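Local coordinates for uncharacterized protein (Trypanosoma congolense, PDB 4E40) that serves as a cell-surface receptor for the haptoglobin-hemoglobin complex, and so probably contributes to the uptake of heme and iron, at residues A[48-51]-A[52-56]; A[102-105]-A[106-109]; A[222-225]-A[226-229]. All blocks are in the same frame, centred on the assembly; numbering follows the deposited sequence. Where two conformers were deposited one is given.

Contact 1. Residues A[48-51]-A[52-56]. Unlike the reference sequence in segment 52-56: D55 (reference Glu).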
loop_
_atom_site.group_PDB
_atom_site.type_symbol
_atom_site.label_atom_id
_atom_site.label_comp_id
_atom_site.label_asym_id
_atom_site.label_seq_id
_atom_site.Cartn_x
_atom_site.Cartn_y
_atom_site.Cartn_z
ATOM N N PHE A 48 -9.661 0.806 12.106
ATOM C CA PHE A 48 -9.288 1.401 13.415
ATOM C C PHE A 48 -8.974 2.916 13.318
ATOM O O PHE A 48 -9.411 3.684 14.175
ATOM C CB PHE A 48 -8.109 0.647 14.054
ATOM C CG PHE A 48 -7.508 1.343 15.258
ATOM C CD1 PHE A 48 -8.069 1.182 16.531
ATOM C CD2 PHE A 48 -6.372 2.153 15.124
ATOM C CE1 PHE A 48 -7.510 1.830 17.646
ATOM C CE2 PHE A 48 -5.815 2.801 16.227
ATOM C CZ PHE A 48 -6.387 2.637 17.491
ATOM N N SER A 49 -8.201 3.319 12.311
ATOM C CA SER A 49 -7.824 4.752 12.094
ATOM C C SER A 49 -8.983 5.582 11.721
ATOM O O SER A 49 -9.127 6.722 12.240
ATOM C CB SER A 49 -6.778 4.879 11.000
ATOM O OG SER A 49 -5.723 4.040 11.334
ATOM N N ARG A 50 -9.828 5.036 10.842
ATOM C CA ARG A 50 -11.062 5.663 10.468
ATOM C C ARG A 50 -11.937 5.879 11.704
ATOM O O ARG A 50 -12.388 6.994 11.954
ATOM C CB ARG A 50 -11.786 4.860 9.377
ATOM C CG ARG A 50 -12.935 5.582 8.737
ATOM C CD ARG A 50 -13.053 5.124 7.254
ATOM N NE ARG A 50 -13.862 6.084 6.458
ATOM C CZ ARG A 50 -14.180 6.059 5.142
ATOM N NH1 ARG A 50 -14.986 7.047 4.632
ATOM N NH2 ARG A 50 -13.765 5.076 4.368
ATOM N N LYS A 51 -12.102 4.838 12.535
ATOM C CA LYS A 51 -12.886 4.946 13.755
ATOM C C LYS A 51 -12.248 5.932 14.732
ATOM O O LYS A 51 -12.997 6.682 15.335
ATOM C CB LYS A 51 -13.090 3.558 14.398
ATOM C CG LYS A 51 -14.389 2.941 13.894
ATOM C CD LYS A 51 -14.407 1.421 14.000
ATOM C CE LYS A 51 -15.748 0.882 13.536
ATOM N NZ LYS A 51 -15.542 -0.431 12.878
ATOM N N LYS A 52 -10.930 5.972 14.823
ATOM C CA LYS A 52 -10.259 6.964 15.712
ATOM C C LYS A 52 -10.621 8.389 15.246
ATOM O O LYS A 52 -10.954 9.276 16.085
ATOM C CB LYS A 52 -8.767 6.781 15.719
ATOM C CG LYS A 52 -7.989 7.731 16.601
ATOM C CD LYS A 52 -6.583 7.141 16.853
ATOM C CE LYS A 52 -5.546 8.226 17.223
ATOM N NZ LYS A 52 -4.126 7.709 17.275
ATOM N N SER A 53 -10.562 8.592 13.927
ATOM C CA SER A 53 -10.871 9.959 13.406
ATOM C C SER A 53 -12.356 10.303 13.679
ATOM O O SER A 53 -12.690 11.473 13.923
ATOM C CB SER A 53 -10.510 10.054 11.909
ATOM O OG SER A 53 -11.498 9.414 11.106
ATOM N N GLU A 54 -13.264 9.300 13.600
ATOM C CA GLU A 54 -14.633 9.539 13.830
ATOM C C GLU A 54 -14.901 9.869 15.306
ATOM O O GLU A 54 -15.749 10.720 15.592
ATOM C CB GLU A 54 -15.410 8.259 13.477
ATOM C CG GLU A 54 -15.482 8.048 11.969
ATOM C CD GLU A 54 -16.306 6.777 11.591
ATOM O OE1 GLU A 54 -16.794 6.035 12.476
ATOM O OE2 GLU A 54 -16.534 6.546 10.412
ATOM N N ASP A 55 -14.145 9.217 16.209
ATOM C CA ASP A 55 -14.277 9.471 17.636
ATOM C C ASP A 55 -13.846 10.902 17.907
ATOM O O ASP A 55 -14.516 11.616 18.643
ATOM C CB ASP A 55 -13.393 8.528 18.467
ATOM C CG ASP A 55 -13.649 8.658 19.977
ATOM O OD1 ASP A 55 -14.811 8.506 20.415
ATOM O OD2 ASP A 55 -12.696 8.890 20.747
ATOM N N ILE A 56 -12.732 11.293 17.282
ATOM C CA ILE A 56 -12.216 12.677 17.438
ATOM C C ILE A 56 -13.278 13.696 17.017
ATOM O O ILE A 56 -13.506 14.680 17.732
ATOM C CB ILE A 56 -10.914 12.852 16.611
ATOM C CG1 ILE A 56 -9.821 12.143 17.397
ATOM C CG2 ILE A 56 -10.581 14.345 16.471
ATOM C CD1 ILE A 56 -8.578 11.979 16.549
#
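S53 turns its hydroxyl back onto R50 through a chi1 of 77°, which tucks OG between its own backbone N and carbonyl carbon, right over the preceding turn. There S53 OG donates to R50 O at 2.7 Å. The same oxygen also accepts E54 N at 3.0 Å, this second donor in the carbonyl plane and the hydroxyl tilted 17° from it, so two bonds grip R50 O and the buried S53 hydroxyl is satisfied within the helix. E54, its CG beside the backbone N (chi1 -73°), runs back over the R50 carbonyl, with CG 3.3 Å from R50 O. Its carboxylate then reaches the aliphatic parts of two basic side chains: E54 OE2 lies 4.1 Å from R50 CG and E54 OE1 4.2 Å from K51 CG. The charged ends do not meet; R50 NE stays 4.8 Å from E54 OE2, and K51 NZ forms its salt bridge with E47 instead.

All this is one unbroken stretch of helix 28-73, a long helix of the elongated receptor bundle. S53 and I56 face both neighbours, helices 82-147 and 192-246, R50 and K52 lie at their edges, and K51, E54 and D55 are exposed. Ordinary i to i+4 bonds continue along it, K52 N to F48 O and D55 N to K51 O among them.

K52, which binds heme b in another structure of this protein though none is bound here, lies with its extended chain beside F48: CD comes 4.5 Å from CE2, approaching the ring obliquely. Its ammonium reaches on toward E227 of helix 192-246 in a long, weak ion pair.

Contact 2. Residues A[102-105]-A[106-109]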
loop_
_atom_site.group_PDB
_atom_site.type_symbol
_atom_site.label_atom_id
_atom_site.label_comp_id
_atom_site.label_asym_id
_atom_site.label_seq_id
_atom_site.Cartn_x
_atom_site.Cartn_y
_atom_site.Cartn_z
ATOM N N LYS A 102 -12.182 19.128 11.626
ATOM C CA LYS A 102 -12.921 18.583 10.488
ATOM C C LYS A 102 -12.037 18.502 9.241
ATOM O O LYS A 102 -12.080 17.520 8.514
ATOM C CB LYS A 102 -14.135 19.467 10.199
ATOM C CG LYS A 102 -15.221 19.306 11.248
ATOM C CD LYS A 102 -16.303 20.371 11.103
ATOM C CE LYS A 102 -16.860 20.416 9.705
ATOM N NZ LYS A 102 -18.231 21.001 9.753
ATOM N N GLU A 103 -11.209 19.540 9.003
ATOM C CA GLU A 103 -10.256 19.494 7.878
ATOM C C GLU A 103 -9.302 18.325 7.981
ATOM O O GLU A 103 -9.103 17.552 7.010
ATOM C CB GLU A 103 -9.450 20.809 7.880
ATOM C CG GLU A 103 -10.231 22.013 7.400
ATOM C CD GLU A 103 -9.663 23.375 7.825
ATOM O OE1 GLU A 103 -8.660 23.366 8.589
ATOM O OE2 GLU A 103 -10.229 24.398 7.486
ATOM N N GLU A 104 -8.754 18.105 9.179
ATOM C CA GLU A 104 -7.833 16.951 9.356
ATOM C C GLU A 104 -8.492 15.595 9.273
ATOM O O GLU A 104 -7.908 14.675 8.691
ATOM C CB GLU A 104 -7.016 17.076 10.632
ATOM C CG GLU A 104 -6.220 18.386 10.700
ATOM C CD GLU A 104 -5.152 18.491 9.618
ATOM O OE1 GLU A 104 -4.738 17.438 9.078
ATOM O OE2 GLU A 104 -4.731 19.639 9.354
ATOM N N VAL A 105 -9.706 15.483 9.776
ATOM C CA VAL A 105 -10.448 14.212 9.745
ATOM C C VAL A 105 -10.860 13.930 8.310
ATOM O O VAL A 105 -10.852 12.748 7.908
ATOM C CB VAL A 105 -11.614 14.255 10.759
ATOM C CG1 VAL A 105 -12.583 13.040 10.558
ATOM C CG2 VAL A 105 -11.037 14.233 12.185
ATOM N N GLU A 106 -11.142 14.955 7.502
ATOM C CA GLU A 106 -11.358 14.756 6.050
ATOM C C GLU A 106 -10.141 14.245 5.335
ATOM O O GLU A 106 -10.261 13.389 4.433
ATOM C CB GLU A 106 -11.852 16.054 5.391
ATOM C CG GLU A 106 -13.327 16.253 5.624
ATOM C CD GLU A 106 -14.122 14.939 5.357
ATOM O OE1 GLU A 106 -13.919 14.248 4.297
ATOM O OE2 GLU A 106 -14.905 14.602 6.254
ATOM N N ILE A 107 -8.958 14.751 5.717
ATOM C CA ILE A 107 -7.742 14.205 5.146
ATOM C C ILE A 107 -7.560 12.743 5.519
ATOM O O ILE A 107 -7.181 11.946 4.608
ATOM C CB ILE A 107 -6.499 15.012 5.544
ATOM C CG1 ILE A 107 -6.583 16.347 4.875
ATOM C CG2 ILE A 107 -5.208 14.267 5.058
ATOM C CD1 ILE A 107 -5.554 17.343 5.390
ATOM N N VAL A 108 -7.809 12.358 6.774
ATOM C CA VAL A 108 -7.726 10.970 7.234
ATOM C C VAL A 108 -8.672 10.104 6.375
ATOM O O VAL A 108 -8.286 9.027 5.916
ATOM C CB VAL A 108 -8.096 10.812 8.712
ATOM C CG1 VAL A 108 -8.228 9.289 9.056
ATOM C CG2 VAL A 108 -7.010 11.466 9.563
ATOM N N ALA A 109 -9.866 10.596 6.116
ATOM C CA ALA A 109 -10.831 9.800 5.331
ATOM C C ALA A 109 -10.309 9.606 3.942
ATOM O O ALA A 109 -10.490 8.497 3.362
ATOM C CB ALA A 109 -12.178 10.572 5.255
HETATM O O HOH W 1 -14.317 15.826 8.618
#
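E104 and I107 run alongside each other on one flank of the helix, in the same direction, and meet where carboxylate oxygen OE1 of E104 comes 3.8 Å from methyl CD1 of I107. The glutamate chain bends at CG (chi2 -65°), which swings its carboxylate round alongside the isoleucine. I107 CG1 stands beside its own backbone N (chi1 -68°), and this branch passes 3.5 Å from E103 O, so the side chain packs against the preceding turn. The contact between acid and methyl is plain van der Waals packing.

E106 is turned to another flank. E106 CG, beside its own N, lies 3.4 Å from K102 O, and the bend at chi2 (-46°) brings the carboxylate to a water. That water donates both to K102 O, at 2.8 Å, and to E106 OE2, at 2.7 Å, bridging a side chain to the backbone one turn earlier. K102 O also accepts E106 N at 2.9 Å, so the carbonyl serves the helix bond and the water together. E103, on the outer side, has its OE1 hydrogen-bonded to H100 of the preceding turn.

V105 and V108 are buried and present their branches to helix 28-73, where both touch S53. V108 CG2, set beside the backbone N, rests 3.4 Å from E104 O, while CG1 is the branch turned to the serine. Backbone bonds from E106, I107, V108 and A109 to the residues four before them keep the turns regular.

Small branched residues facing one neighbour, the E104 and I107 side chains against helix 192-246, and E103 and E106 outward make two amphipathic turns, as in a bundle of long helices, here that of the haptoglobin-hemoglobin receptor.

Contact 3. Residues A[222-225]-A[226-229]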
loop_
_atom_site.group_PDB
_atom_site.type_symbol
_atom_site.label_atom_id
_atom_site.label_comp_id
_atom_site.label_asym_id
_atom_site.label_seq_id
_atom_site.Cartn_x
_atom_site.Cartn_y
_atom_site.Cartn_z
ATOM N N ALA A 222 -2.090 13.531 9.713
ATOM C CA ALA A 222 -3.420 14.205 9.930
ATOM C C ALA A 222 -4.125 13.813 11.204
ATOM O O ALA A 222 -4.818 14.659 11.811
ATOM C CB ALA A 222 -4.306 13.937 8.686
ATOM N N LEU A 223 -4.052 12.571 11.648
ATOM C CA LEU A 223 -4.647 12.197 12.888
ATOM C C LEU A 223 -3.941 13.010 13.976
ATOM O O LEU A 223 -4.638 13.460 14.866
ATOM C CB LEU A 223 -4.510 10.708 13.256
ATOM C CG LEU A 223 -5.594 9.736 12.816
ATOM C CD1 LEU A 223 -5.190 8.280 12.981
ATOM C CD2 LEU A 223 -6.944 9.999 13.457
ATOM N N GLU A 224 -2.601 13.144 13.903
ATOM C CA GLU A 224 -1.848 13.942 14.937
ATOM C C GLU A 224 -2.406 15.384 14.976
ATOM O O GLU A 224 -2.637 15.916 16.089
ATOM C CB GLU A 224 -0.306 13.968 14.686
ATOM C CG GLU A 224 0.410 12.618 14.912
ATOM C CD GLU A 224 1.691 12.434 14.062
ATOM O OE1 GLU A 224 2.205 13.425 13.457
ATOM O OE2 GLU A 224 2.170 11.268 13.948
ATOM N N LYS A 225 -2.568 16.006 13.820
ATOM C CA LYS A 225 -3.038 17.398 13.747
ATOM C C LYS A 225 -4.474 17.431 14.303
ATOM O O LYS A 225 -4.841 18.370 15.029
ATOM C CB LYS A 225 -2.921 17.972 12.343
ATOM C CG LYS A 225 -1.448 18.053 11.801
ATOM C CD LYS A 225 -1.432 18.799 10.443
ATOM C CE LYS A 225 -0.081 18.820 9.737
ATOM N NZ LYS A 225 0.721 19.981 10.219
ATOM N N ALA A 226 -5.282 16.422 13.939
ATOM C CA ALA A 226 -6.672 16.421 14.456
ATOM C C ALA A 226 -6.691 16.330 15.961
ATOM O O ALA A 226 -7.489 16.992 16.599
ATOM C CB ALA A 226 -7.431 15.230 13.779
ATOM N N GLU A 227 -5.768 15.514 16.521
ATOM C CA GLU A 227 -5.622 15.388 17.964
ATOM C C GLU A 227 -5.247 16.692 18.635
ATOM O O GLU A 227 -5.838 17.056 19.667
ATOM C CB GLU A 227 -4.455 14.436 18.207
ATOM C CG GLU A 227 -4.820 13.001 17.852
ATOM C CD GLU A 227 -3.598 12.094 17.592
ATOM O OE1 GLU A 227 -2.411 12.521 17.733
ATOM O OE2 GLU A 227 -3.847 10.928 17.182
ATOM N N ARG A 228 -4.343 17.420 17.988
ATOM C CA ARG A 228 -3.937 18.739 18.522
ATOM C C ARG A 228 -5.093 19.745 18.530
ATOM O O ARG A 228 -5.306 20.467 19.510
ATOM C CB ARG A 228 -2.778 19.364 17.750
ATOM C CG ARG A 228 -1.428 18.680 18.056
ATOM C CD ARG A 228 -0.292 19.475 17.421
ATOM N NE ARG A 228 0.976 19.155 18.132
ATOM C CZ ARG A 228 2.191 19.262 17.594
ATOM N NH1 ARG A 228 2.327 19.660 16.327
ATOM N NH2 ARG A 228 3.283 18.935 18.321
ATOM N N GLN A 229 -5.812 19.771 17.412
ATOM C CA GLN A 229 -6.937 20.735 17.283
ATOM C C GLN A 229 -8.074 20.358 18.217
ATOM O O GLN A 229 -8.748 21.243 18.766
ATOM C CB GLN A 229 -7.384 20.829 15.825
ATOM C CG GLN A 229 -6.304 21.423 14.905
ATOM C CD GLN A 229 -5.817 22.708 15.482
ATOM O OE1 GLN A 229 -6.585 23.613 15.776
ATOM N NE2 GLN A 229 -4.467 22.734 15.804
#
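Backbone hydrogen bonds carry the stretch 222-229: A226 N to A222 O at 2.8 Å, E227 N to L223 O, R228 N to E224 O and Q229 N to K225 O, all of the i to i+4 kind.

Van der Waals packing is centred on E227, whose CG stands beside its own backbone N (chi1 -72°) and whose extended chain lies back across the previous turn. E227 CG sits a tight 3.0 Å from L223 O. The carboxylate lies over that same oxygen, with E227 CD 3.2 Å from L223 O and E227 OE1 3.2 Å from E224 CA. A226 CB rests against A222 O at 3.3 Å. Q229 CG, beside its own N (chi1 -65°), lies 3.4 Å from K225 O.

Electrostatics between the side chains are loose. The E224 and E227 carboxylates, their planes 46° apart, keep E224 OE2 6.1 Å from E227 OE1.

Within the three-helix core of this bundle, A222, K225 and Q229 touch helix 82-147, the first two at E104, while L223 reaches K52, S53 and I56 of helix 28-73.

In the fold
From the N terminus, contact 1 comes first on helix 28-73, contact 2 follows on helix 82-147, and contact 3 lies on helix 192-246. Each sits within one helix and closes no loop beyond its own turns; the three run in series, neither nested nor crossing. Their centres are nonetheless only about 9 to 11 Å apart, because the helices pack together at this level of the elongated bundle. Helix 28-73 meets helix 82-147 through S53 and helix 192-246 through L223, and those two helices join each other at E104. Together the contacts form one cross-section of this helical-bundle part of the receptor, a fragment of a longer membrane protein.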